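Local coordinates for succinate--CoA ligase subunit alpha (PDB 6MEL), which serves as the alpha subunit of a two-subunit ligase, with a Rossmann-type CoA-binding domain and a CoA-ligase family domain in one chain, at residues I151-T156 against G212-E217; V176-D181 against G185-E190. All coordinates share one frame; numbering follows the deposited sequence.

Contact 1 (I151-T156 against G212-E217); sequences ISKSGT and GSLEVE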
ATOM      1  N   ILE A 151      -1.571  -3.248  19.116  1.00 35.25           N
ATOM      2  CA  ILE A 151      -0.659  -3.265  17.992  1.00 35.27           C
ATOM      3  C   ILE A 151      -1.499  -3.111  16.737  1.00 36.34           C
ATOM      4  O   ILE A 151      -2.401  -3.892  16.562  1.00 37.63           O
ATOM      5  CB  ILE A 151       0.143  -4.577  17.924  1.00 33.40           C
ATOM      6  CG1 ILE A 151       0.825  -4.926  19.247  1.00 34.59           C
ATOM      7  CG2 ILE A 151       1.154  -4.533  16.781  1.00 34.62           C
ATOM      8  CD1 ILE A 151       1.128  -6.399  19.372  1.00 36.85           C
ATOM      9  N   SER A 152      -1.205  -2.107  15.895  1.00 35.12           N
ATOM     10  CA  SER A 152      -2.104  -1.794  14.766  1.00 35.49           C
ATOM     11  C   SER A 152      -1.336  -1.317  13.524  1.00 35.05           C
ATOM     12  O   SER A 152      -0.480  -0.438  13.610  1.00 34.45           O
ATOM     13  CB  SER A 152      -3.112  -0.783  15.195  1.00 36.23           C
ATOM     14  OG  SER A 152      -3.998  -0.444  14.147  1.00 32.73           O
ATOM     15  N   LYS A 153      -1.762  -1.828  12.367  1.00 32.45           N
ATOM     16  CA  LYS A 153      -1.263  -1.383  11.087  1.00 35.28           C
ATOM     17  C   LYS A 153      -1.984  -0.102  10.626  1.00 36.99           C
ATOM     18  O   LYS A 153      -1.657   0.444   9.515  1.00 35.71           O
ATOM     19  CB  LYS A 153      -1.496  -2.445  10.019  1.00 36.41           C
ATOM     20  CG  LYS A 153      -0.457  -3.552   9.871  1.00 35.25           C
ATOM     21  CD  LYS A 153      -0.895  -4.531   8.816  1.00 35.56           C
ATOM     22  CE  LYS A 153       0.134  -5.610   8.580  1.00 36.80           C
ATOM     23  NZ  LYS A 153      -0.310  -6.555   7.532  1.00 36.86           N
ATOM     24  N   SER A 154      -2.923   0.415  11.427  1.00 35.00           N
ATOM     25  CA  SER A 154      -3.640   1.635  11.011  1.00 37.93           C
ATOM     26  C   SER A 154      -3.548   2.775  12.037  1.00 40.56           C
ATOM     27  O   SER A 154      -2.923   2.645  13.111  1.00 37.27           O
ATOM     28  CB  SER A 154      -5.053   1.364  10.582  1.00 42.65           C
ATOM     29  OG  SER A 154      -5.599   0.252  11.182  1.00 44.98           O
ATOM     30  N   GLY A 155      -4.103   3.928  11.625  1.00 39.09           N
ATOM     31  CA  GLY A 155      -4.162   5.146  12.441  1.00 40.38           C
ATOM     32  C   GLY A 155      -5.495   5.291  13.177  1.00 40.22           C
ATOM     33  O   GLY A 155      -5.660   4.853  14.342  1.00 41.87           O
ATOM     34  N   THR A 156      -6.484   5.881  12.502  1.00 38.05           N
ATOM     35  CA  THR A 156      -7.774   6.177  13.144  1.00 37.55           C
ATOM     36  C   THR A 156      -8.471   4.917  13.678  1.00 37.69           C
ATOM     37  O   THR A 156      -9.166   4.992  14.693  1.00 38.39           O
ATOM     38  CB  THR A 156      -8.683   6.970  12.191  1.00 37.08           C
ATOM     39  OG1 THR A 156      -8.823   6.270  10.959  1.00 34.92           O
ATOM     40  CG2 THR A 156      -8.096   8.347  11.960  1.00 36.18           C
ATOM     41  N   GLY A 212       0.263  -9.135   2.504  1.00 40.67           N
ATOM     42  CA  GLY A 212       1.265  -9.999   3.120  1.00 40.83           C
ATOM     43  C   GLY A 212       0.617 -10.956   4.114  1.00 39.74           C
ATOM     44  O   GLY A 212      -0.631 -11.122   4.160  1.00 38.01           O
ATOM     45  N   SER A 213       1.444 -11.578   4.939  1.00 39.76           N
ATOM     46  CA  SER A 213       0.951 -12.710   5.762  1.00 41.92           C
ATOM     47  C   SER A 213       1.479 -12.618   7.192  1.00 39.64           C
ATOM     48  O   SER A 213       1.536 -13.620   7.891  1.00 39.60           O
ATOM     49  CB  SER A 213       1.327 -14.038   5.101  1.00 43.25           C
ATOM     50  OG  SER A 213       2.734 -14.111   4.968  1.00 45.32           O
ATOM     51  N   LEU A 214       1.814 -11.410   7.657  1.00 37.70           N
ATOM     52  CA  LEU A 214       2.323 -11.250   9.052  1.00 38.84           C
ATOM     53  C   LEU A 214       1.315 -11.827  10.064  1.00 38.46           C
ATOM     54  O   LEU A 214       1.726 -12.499  11.046  1.00 38.53           O
ATOM     55  CB  LEU A 214       2.612  -9.776   9.373  1.00 38.54           C
ATOM     56  CG  LEU A 214       3.894  -9.185   8.770  1.00 39.41           C
ATOM     57  CD1 LEU A 214       3.990  -7.719   9.136  1.00 40.34           C
ATOM     58  CD2 LEU A 214       5.165  -9.915   9.234  1.00 43.18           C
ATOM     59  N   GLU A 215       0.024 -11.565   9.842  1.00 35.39           N
ATOM     60  CA  GLU A 215      -1.007 -11.949  10.814  1.00 37.58           C
ATOM     61  C   GLU A 215      -1.212 -13.482  10.811  1.00 39.26           C
ATOM     62  O   GLU A 215      -1.556 -14.057  11.841  1.00 40.27           O
ATOM     63  CB  GLU A 215      -2.305 -11.174  10.546  1.00 36.22           C
ATOM     64  CG  GLU A 215      -2.160  -9.658  10.663  1.00 35.70           C
ATOM     65  CD  GLU A 215      -1.838  -8.949   9.359  1.00 36.08           C
ATOM     66  OE1 GLU A 215      -1.252  -9.592   8.450  1.00 35.93           O
ATOM     67  OE2 GLU A 215      -2.196  -7.768   9.228  1.00 38.80           O
ATOM     68  N   VAL A 216      -1.000 -14.145   9.676  1.00 38.65           N
ATOM     69  CA  VAL A 216      -1.062 -15.638   9.601  1.00 41.22           C
ATOM     70  C   VAL A 216       0.096 -16.219  10.425  1.00 42.36           C
ATOM     71  O   VAL A 216      -0.118 -16.996  11.322  1.00 43.92           O
ATOM     72  CB  VAL A 216      -0.990 -16.155   8.150  1.00 43.64           C
ATOM     73  CG1 VAL A 216      -0.927 -17.701   8.056  1.00 45.03           C
ATOM     74  CG2 VAL A 216      -2.142 -15.622   7.328  1.00 46.40           C
ATOM     75  N   GLU A 217       1.321 -15.772  10.148  1.00 42.74           N
ATOM     76  CA  GLU A 217       2.514 -16.223  10.872  1.00 45.79           C
ATOM     77  C   GLU A 217       2.403 -15.929  12.369  1.00 46.60           C
ATOM     78  O   GLU A 217       2.898 -16.743  13.170  1.00 41.48           O
ATOM     79  CB  GLU A 217       3.804 -15.610  10.314  1.00 50.34           C
ATOM     80  CG  GLU A 217       4.123 -16.104   8.902  1.00 54.49           C
ATOM     81  CD  GLU A 217       5.055 -15.222   8.073  1.00 63.72           C
ATOM     82  OE1 GLU A 217       5.641 -14.254   8.621  1.00 70.46           O
ATOM     83  OE2 GLU A 217       5.204 -15.506   6.861  1.00 80.85           O
TER
HETATM   84  O   HOH W   1       1.490  -8.631   6.407  1.00 34.95           O
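K153 and E215 meet through two differently shaped chains. K153 sets CG beside its backbone N, opposite the carbonyl carbon (chi1 -85°), and then runs fully extended to NZ; E215 starts in the same sense but bends at chi2 (93°), turning its carboxylate back toward the lysine. The two side chains approach from opposite directions, which is how their ends meet although the K153 and E215 CA atoms lie 10.6 Å apart. K153 NZ donates to E215 OE2 at 2.8 Å in a salt bridge, entering on the syn side but 31° out of the carboxylate plane; E215 OE1 is farther from K153 NZ, at 3.3 Å. The carboxylate has other holds too: OE2 also accepts from the backbone N of E209, and OE1 pairs with K262, so both oxygens are engaged and the group's rotation is restricted. Its place in the first turn of helix 214-225, with two lysines near, would probably favour the charged carboxylate. Water 1 extends the lysine's reach, accepting from K153 NZ at 3.0 Å and from L214 N at 3.1 Å, and so serves an amide of that first turn, where the N-cap residue S213 gives no side-chain cap. The apolar part of the contact is slight: K153 CE comes to 4.4 Å from L214 CD1. On the lysine's own side, S152 OG accepts from S154 N at 3.0 Å, an ST turn that bends the backbone round K153 as it leaves strand 148-152. Strands 148-152 and 203-209 are parallel neighbours; this buried ion pair joins the loop after the first to the start of the helix that follows the second, at the C-terminal edge of parallel strands, where loops gather in alpha/beta folds such as this CoA-ligase region.

Contact 2 (V176-D181 against G185-E190); sequences VGIGGD and GLAYKE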
ATOM      1  N   VAL A 176       0.956   0.757  19.811  1.00 34.42           N
ATOM      2  CA  VAL A 176       1.961   0.912  18.790  1.00 36.04           C
ATOM      3  C   VAL A 176       1.297   0.830  17.413  1.00 36.91           C
ATOM      4  O   VAL A 176       0.669  -0.172  17.057  1.00 37.38           O
ATOM      5  CB  VAL A 176       3.044  -0.153  18.926  1.00 35.95           C
ATOM      6  CG1 VAL A 176       4.203   0.163  18.004  1.00 38.84           C
ATOM      7  CG2 VAL A 176       3.489  -0.299  20.358  1.00 37.33           C
ATOM      8  N   GLY A 177       1.442   1.878  16.621  1.00 36.19           N
ATOM      9  CA  GLY A 177       1.069   1.796  15.212  1.00 36.39           C
ATOM     10  C   GLY A 177       2.271   1.284  14.418  1.00 36.97           C
ATOM     11  O   GLY A 177       3.251   1.973  14.378  1.00 35.41           O
ATOM     12  N   ILE A 178       2.184   0.081  13.818  1.00 34.86           N
ATOM     13  CA  ILE A 178       3.320  -0.538  13.167  1.00 35.89           C
ATOM     14  C   ILE A 178       3.464  -0.164  11.681  1.00 34.65           C
ATOM     15  O   ILE A 178       4.496  -0.496  11.108  1.00 35.40           O
ATOM     16  CB  ILE A 178       3.312  -2.056  13.351  1.00 36.83           C
ATOM     17  CG1 ILE A 178       2.087  -2.718  12.717  1.00 38.07           C
ATOM     18  CG2 ILE A 178       3.502  -2.403  14.829  1.00 37.62           C
ATOM     19  CD1 ILE A 178       2.138  -4.208  12.762  1.00 37.09           C
ATOM     20  N   GLY A 179       2.448   0.466  11.077  1.00 33.07           N
ATOM     21  CA  GLY A 179       2.520   1.022   9.756  1.00 34.43           C
ATOM     22  C   GLY A 179       1.769   0.225   8.707  1.00 34.77           C
ATOM     23  O   GLY A 179       1.537  -0.998   8.844  1.00 33.38           O
ATOM     24  N   GLY A 180       1.399   0.955   7.646  1.00 34.72           N
ATOM     25  CA  GLY A 180       0.566   0.449   6.558  1.00 35.80           C
ATOM     26  C   GLY A 180       1.338   0.155   5.267  1.00 34.64           C
ATOM     27  O   GLY A 180       0.732  -0.044   4.219  1.00 36.74           O
ATOM     28  N   ASP A 181       2.669   0.154   5.336  1.00 34.49           N
ATOM     29  CA  ASP A 181       3.510  -0.051   4.154  1.00 34.44           C
ATOM     30  C   ASP A 181       3.881  -1.532   4.018  1.00 34.51           C
ATOM     31  O   ASP A 181       3.709  -2.349   4.932  1.00 36.16           O
ATOM     32  CB  ASP A 181       4.748   0.842   4.219  1.00 35.52           C
ATOM     33  CG  ASP A 181       4.476   2.290   3.853  1.00 36.69           C
ATOM     34  OD1 ASP A 181       3.320   2.606   3.508  1.00 38.08           O
ATOM     35  OD2 ASP A 181       5.452   3.096   3.880  1.00 35.87           O
ATOM     36  N   GLY A 185       8.804  -2.092  10.354  1.00 35.45           N
ATOM     37  CA  GLY A 185       9.787  -2.499  11.318  1.00 37.28           C
ATOM     38  C   GLY A 185       9.234  -3.523  12.284  1.00 37.37           C
ATOM     39  O   GLY A 185       8.806  -4.620  11.871  1.00 36.35           O
ATOM     40  N   LEU A 186       9.266  -3.186  13.572  1.00 35.07           N
ATOM     41  CA  LEU A 186       8.688  -4.041  14.584  1.00 37.10           C
ATOM     42  C   LEU A 186       7.223  -4.344  14.216  1.00 37.69           C
ATOM     43  O   LEU A 186       6.461  -3.462  13.771  1.00 38.63           O
ATOM     44  CB  LEU A 186       8.742  -3.345  15.944  1.00 38.06           C
ATOM     45  CG  LEU A 186      10.120  -3.062  16.528  1.00 38.09           C
ATOM     46  CD1 LEU A 186       9.992  -2.273  17.817  1.00 41.02           C
ATOM     47  CD2 LEU A 186      10.906  -4.334  16.769  1.00 40.99           C
ATOM     48  N   ALA A 187       6.812  -5.595  14.414  1.00 38.86           N
ATOM     49  CA  ALA A 187       5.436  -5.990  14.127  1.00 40.07           C
ATOM     50  C   ALA A 187       4.863  -6.855  15.267  1.00 38.32           C
ATOM     51  O   ALA A 187       5.225  -6.694  16.405  1.00 39.70           O
ATOM     52  CB  ALA A 187       5.422  -6.679  12.789  1.00 40.59           C
ATOM     53  N   TYR A 188       3.980  -7.799  14.941  1.00 37.17           N
ATOM     54  CA  TYR A 188       3.201  -8.513  15.948  1.00 36.73           C
ATOM     55  C   TYR A 188       4.120  -9.346  16.842  1.00 37.69           C
ATOM     56  O   TYR A 188       4.008  -9.298  18.065  1.00 38.12           O
ATOM     57  CB  TYR A 188       2.128  -9.397  15.285  1.00 36.67           C
ATOM     58  CG  TYR A 188       1.192  -8.596  14.425  1.00 36.93           C
ATOM     59  CD1 TYR A 188       0.287  -7.709  14.987  1.00 36.74           C
ATOM     60  CD2 TYR A 188       1.284  -8.635  13.041  1.00 37.71           C
ATOM     61  CE1 TYR A 188      -0.519  -6.907  14.204  1.00 35.57           C
ATOM     62  CE2 TYR A 188       0.476  -7.845  12.246  1.00 36.80           C
ATOM     63  CZ  TYR A 188      -0.440  -6.990  12.827  1.00 37.48           C
ATOM     64  OH  TYR A 188      -1.280  -6.254  12.030  1.00 38.47           O
ATOM     65  N   LYS A 189       5.036 -10.116  16.255  1.00 40.96           N
ATOM     66  CA  LYS A 189       5.825 -11.081  17.060  1.00 42.92           C
ATOM     67  C   LYS A 189       6.648 -10.363  18.123  1.00 43.08           C
ATOM     68  O   LYS A 189       6.619 -10.752  19.271  1.00 43.45           O
ATOM     69  CB  LYS A 189       6.820 -11.860  16.203  1.00 45.98           C
ATOM     70  CG  LYS A 189       6.161 -12.884  15.305  1.00 48.59           C
ATOM     71  CD  LYS A 189       7.150 -13.642  14.436  1.00 50.05           C
ATOM     72  CE  LYS A 189       6.433 -14.849  13.863  1.00 54.53           C
ATOM     73  NZ  LYS A 189       7.246 -15.507  12.815  1.00 61.17           N
ATOM     74  N   GLU A 190       7.389  -9.328  17.710  1.00 41.95           N
ATOM     75  CA  GLU A 190       8.296  -8.612  18.601  1.00 43.01           C
ATOM     76  C   GLU A 190       7.497  -7.891  19.688  1.00 42.95           C
ATOM     77  O   GLU A 190       7.865  -7.912  20.866  1.00 44.14           O
ATOM     78  CB  GLU A 190       9.123  -7.573  17.841  1.00 47.48           C
ATOM     79  CG  GLU A 190      10.028  -8.170  16.764  1.00 50.58           C
ATOM     80  CD  GLU A 190       9.439  -8.389  15.364  1.00 54.09           C
ATOM     81  OE1 GLU A 190       8.176  -8.220  15.073  1.00 45.53           O
ATOM     82  OE2 GLU A 190      10.268  -8.714  14.520  1.00 66.20           O
TER
HETATM   83  O   HOH W   2       6.787  -1.109  12.406  1.00 32.24           O
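In the connection from strand 172-177 to helix 188-197, the I178 side chain packs against the start of the helix. Its CG1 branch sits between the backbone N and the carbonyl carbon (chi1 62°), and with the chain extended beyond it CD1 reaches the Y188 ring while CG2 lies against the backbone. CD1 stands over one face of that ring, 4.1 Å from the Y188 centroid and 22° off the normal, a CH-pi contact displaced toward the hydroxyl end, where CZ is the nearest ring atom. The side chains cross at about a right angle, and the hydroxyl of Y188 is hydrogen-bonded to I207 O, which helps fix the ring under the methyl. The same I178 CD1 reaches A187 CB at 4.1 Å, and I178 CG2 touches L186 O at 3.3 Å. A187 is the N-cap of helix 188-197: its N donates to E190 OE1 at 3.0 Å (154° at the hydrogen), the carboxylate being met from above its plane. This is the N3 side-chain half of a capping box; alanine has no polar group to supply the other half. Water 2 lies 2.7 Å from both I178 O and L186 O, though other acceptors compete for its protons, and accepts a weak bond from G185 N. Beyond the turn, L191 of the same helix also packs on I178, and L214 of helix 214-225 touches A187.

The centres of contacts 1 and 2 are about 7 Å apart, and both lie at the C-terminal edge of one sheet, in which strands 148-152 and 172-177 run side by side. Backbone pairing joins them: S152 O lies 2.7 Å from I178 N and S152 N 2.9 Å from V176 O, both probable hydrogen bonds. Along the chain the order is 151-156, 176-181, 185-190, 212-217, so contact 2 falls wholly between the two halves of contact 1. Y188 links them further, its side chain packing on K153 and E215. Three successive post-strand connections of the CoA-ligase family region are thereby packed together, on a side where segment 151-156 also meets the other protein chain.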